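Local coordinates for sortase family protein (Streptococcus agalactiae, PDB 3O0P) that probably acts as a class C sortase transpeptidase that joins pilin subunits into the pili of group B Streptococcus, at residues Leu20-Met29 / Tyr141-Ile149. Residues are numbered along the deposited sequence; the frame is centred on the assembly and turned at random. Where two conformers were deposited one is given.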
# COMPACT_ATOMS: atom_id res chain seq x y z
N LEU A 20 7.65 -8.66 19.15
CA LEU A 20 7.61 -10.00 18.57
C LEU A 20 9.01 -10.60 18.62
O LEU A 20 10.00 -9.94 18.34
CB LEU A 20 7.14 -9.94 17.12
CG LEU A 20 5.74 -9.38 16.88
CD1 LEU A 20 5.50 -9.34 15.35
CD2 LEU A 20 4.66 -10.20 17.61
N SER A 21 9.08 -11.88 18.94
CA SER A 21 10.36 -12.59 18.93
C SER A 21 10.81 -12.81 17.48
O SER A 21 10.00 -12.76 16.55
CB SER A 21 10.22 -13.95 19.61
OG SER A 21 9.51 -14.83 18.75
N GLN A 22 12.09 -13.10 17.28
CA GLN A 22 12.56 -13.38 15.93
C GLN A 22 11.90 -14.65 15.36
O GLN A 22 11.59 -14.68 14.18
CB GLN A 22 14.09 -13.48 15.88
CG GLN A 22 14.78 -12.13 16.01
CD GLN A 22 14.43 -11.16 14.90
OE1 GLN A 22 14.51 -11.48 13.72
NE2 GLN A 22 14.05 -9.95 15.27
N LYS A 23 11.67 -15.67 16.18
CA LYS A 23 10.98 -16.86 15.69
C LYS A 23 9.58 -16.51 15.21
O LYS A 23 9.14 -16.98 14.19
CB LYS A 23 10.92 -17.97 16.73
CG LYS A 23 12.22 -18.76 16.90
CD LYS A 23 12.04 -19.97 17.82
CE LYS A 23 13.38 -20.50 18.27
NZ LYS A 23 13.17 -21.70 19.10
N GLU A 24 8.89 -15.64 15.94
CA GLU A 24 7.53 -15.28 15.58
C GLU A 24 7.49 -14.41 14.33
O GLU A 24 6.62 -14.57 13.49
CB GLU A 24 6.83 -14.60 16.78
CG GLU A 24 5.42 -14.10 16.52
CD GLU A 24 4.41 -15.18 16.17
OE1 GLU A 24 4.76 -16.38 16.16
OE2 GLU A 24 3.24 -14.79 15.94
N ILE A 25 8.43 -13.48 14.20
CA ILE A 25 8.55 -12.71 12.98
C ILE A 25 8.79 -13.66 11.81
O ILE A 25 8.14 -13.54 10.77
CB ILE A 25 9.66 -11.65 13.10
CG1 ILE A 25 9.25 -10.55 14.10
CG2 ILE A 25 9.98 -11.05 11.73
CD1 ILE A 25 10.36 -9.63 14.49
N ASN A 26 9.68 -14.62 11.99
CA ASN A 26 9.95 -15.56 10.91
C ASN A 26 8.73 -16.37 10.54
O ASN A 26 8.51 -16.62 9.35
CB ASN A 26 11.09 -16.49 11.31
CG ASN A 26 12.42 -15.96 10.87
OD1 ASN A 26 12.59 -15.59 9.70
ND2 ASN A 26 13.41 -16.05 11.74
N ARG A 27 7.96 -16.80 11.53
CA ARG A 27 6.77 -17.59 11.27
C ARG A 27 5.76 -16.76 10.48
O ARG A 27 5.21 -17.22 9.48
CB ARG A 27 6.16 -18.04 12.59
CG ARG A 27 4.97 -18.98 12.40
CD ARG A 27 4.20 -19.24 13.68
NE ARG A 27 3.50 -18.05 14.15
CZ ARG A 27 2.31 -17.69 13.69
NH1 ARG A 27 1.70 -18.44 12.78
NH2 ARG A 27 1.71 -16.61 14.15
N ARG A 28 5.54 -15.54 10.93
CA ARG A 28 4.58 -14.66 10.27
C ARG A 28 5.02 -14.30 8.86
O ARG A 28 4.20 -14.27 7.93
CB ARG A 28 4.37 -13.40 11.12
CG ARG A 28 3.59 -13.65 12.40
CD ARG A 28 3.72 -12.43 13.28
NE ARG A 28 2.85 -12.37 14.44
CZ ARG A 28 1.82 -11.54 14.57
NH1 ARG A 28 1.42 -10.77 13.57
NH2 ARG A 28 1.16 -11.50 15.72
N MET A 29 6.30 -13.95 8.72
CA MET A 29 6.83 -13.61 7.42
C MET A 29 6.76 -14.81 6.47
O MET A 29 6.56 -14.65 5.28
CB MET A 29 8.23 -13.02 7.53
CG MET A 29 8.29 -11.70 8.28
SD MET A 29 7.43 -10.25 7.44
CE MET A 29 8.64 -9.97 6.16
N TYR A 141 8.53 4.81 1.80
CA TYR A 141 9.00 3.75 2.67
C TYR A 141 7.82 3.00 3.29
O TYR A 141 6.86 3.63 3.71
CB TYR A 141 9.86 4.39 3.78
CG TYR A 141 10.91 5.32 3.21
CD1 TYR A 141 12.18 4.86 2.92
CD2 TYR A 141 10.62 6.65 2.93
CE1 TYR A 141 13.14 5.69 2.38
CE2 TYR A 141 11.58 7.49 2.37
CZ TYR A 141 12.83 7.00 2.10
OH TYR A 141 13.80 7.82 1.57
N ILE A 142 7.92 1.68 3.37
CA ILE A 142 6.92 0.88 4.06
C ILE A 142 7.60 0.14 5.19
O ILE A 142 8.59 -0.57 4.96
CB ILE A 142 6.24 -0.13 3.10
CG1 ILE A 142 5.48 0.62 2.01
CG2 ILE A 142 5.29 -1.04 3.87
CD1 ILE A 142 5.08 -0.24 0.85
N GLN A 143 7.11 0.32 6.41
CA GLN A 143 7.58 -0.46 7.53
C GLN A 143 6.58 -1.55 7.81
O GLN A 143 5.38 -1.31 7.93
CB GLN A 143 7.77 0.42 8.76
CG GLN A 143 8.32 -0.34 9.93
CD GLN A 143 8.50 0.52 11.17
OE1 GLN A 143 8.39 1.75 11.13
NE2 GLN A 143 8.76 -0.13 12.30
N ASN A 144 7.07 -2.78 7.88
CA ASN A 144 6.25 -3.92 8.30
C ASN A 144 6.81 -4.47 9.61
O ASN A 144 7.68 -3.85 10.22
CB ASN A 144 6.17 -4.98 7.19
CG ASN A 144 7.54 -5.51 6.79
OD1 ASN A 144 8.38 -5.79 7.64
ND2 ASN A 144 7.78 -5.62 5.48
N ILE A 145 6.31 -5.60 10.08
CA ILE A 145 6.72 -6.10 11.38
C ILE A 145 8.19 -6.43 11.43
O ILE A 145 8.74 -6.49 12.53
CB ILE A 145 5.92 -7.35 11.81
CG1 ILE A 145 5.87 -8.42 10.71
CG2 ILE A 145 4.52 -6.97 12.29
CD1 ILE A 145 5.37 -9.76 11.17
N LYS A 146 8.82 -6.70 10.29
CA LYS A 146 10.23 -7.06 10.26
C LYS A 146 11.18 -5.90 10.04
O LYS A 146 12.21 -5.81 10.69
CB LYS A 146 10.47 -8.12 9.18
CG LYS A 146 11.94 -8.54 9.10
CD LYS A 146 12.22 -9.62 8.09
CE LYS A 146 13.68 -10.11 8.20
NZ LYS A 146 13.88 -10.98 9.38
N GLU A 147 10.87 -5.02 9.09
CA GLU A 147 11.87 -4.05 8.63
C GLU A 147 11.17 -2.95 7.82
O GLU A 147 9.98 -3.02 7.54
CB GLU A 147 12.94 -4.77 7.77
CG GLU A 147 12.35 -5.42 6.53
CD GLU A 147 13.23 -6.51 5.93
OE1 GLU A 147 14.33 -6.81 6.46
OE2 GLU A 147 12.77 -7.09 4.93
N THR A 148 11.94 -1.95 7.44
CA THR A 148 11.47 -0.91 6.55
C THR A 148 12.07 -1.14 5.18
O THR A 148 13.27 -1.38 5.03
CB THR A 148 11.90 0.47 7.06
OG1 THR A 148 11.32 0.68 8.35
CG2 THR A 148 11.39 1.54 6.16
N ILE A 149 11.21 -1.11 4.17
CA ILE A 149 11.61 -1.27 2.78
C ILE A 149 11.32 0.03 2.02
O ILE A 149 10.33 0.70 2.28
CB ILE A 149 10.94 -2.52 2.15
CG1 ILE A 149 9.43 -2.43 2.22
CG2 ILE A 149 11.45 -3.79 2.86
CD1 ILE A 149 8.69 -3.58 1.55
O HOH W 1 11.79 -13.07 8.57
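Asn144, the first residue of the hairpin turn to meet helix 22-37, brings OD1 to 4.4 Å from Met29 CE, at the edge of contact. Asn144 OD1 is engaged within its own turn: it accepts from Lys146 N at 2.8 Å, an Asx turn. Glu147 N donates to it as well, and the two backbone N-H groups held by one side-chain oxygen hold the turn that presents the next two side chains. Ile145 makes the largest contact. With chi1 at 49°, CG1 sits between the backbone N and the carbonyl carbon, which sends CD1 against Arg28 CB (3.8 Å) and CD while CG2 meets Leu20 CD1 at 4.0 Å; the Met29 and Ile145 side chains pass each other in opposite directions, Met29 SD lying 4.1 Å from Ile145 CG1. Arg28 is steadied by Glu24, Arg28 NE 2.9 Å from Glu24 OE2, and Leu20 CD1 lies above one guanidinium face, toward the rim. Lys146 runs extended across Ile25 and Met29, its CB 3.9 Å from Ile25 CG2, then bends at the last torsion, where a water links NZ to Asn26 OD1. The start of helix 22-37, second of two N-terminal helices, thus crosses the tip of hairpin 139-143/148-159, whose strand 139-143 also pairs with strand 71-75; Phe13 of helix 11-18 also packs on Ile145.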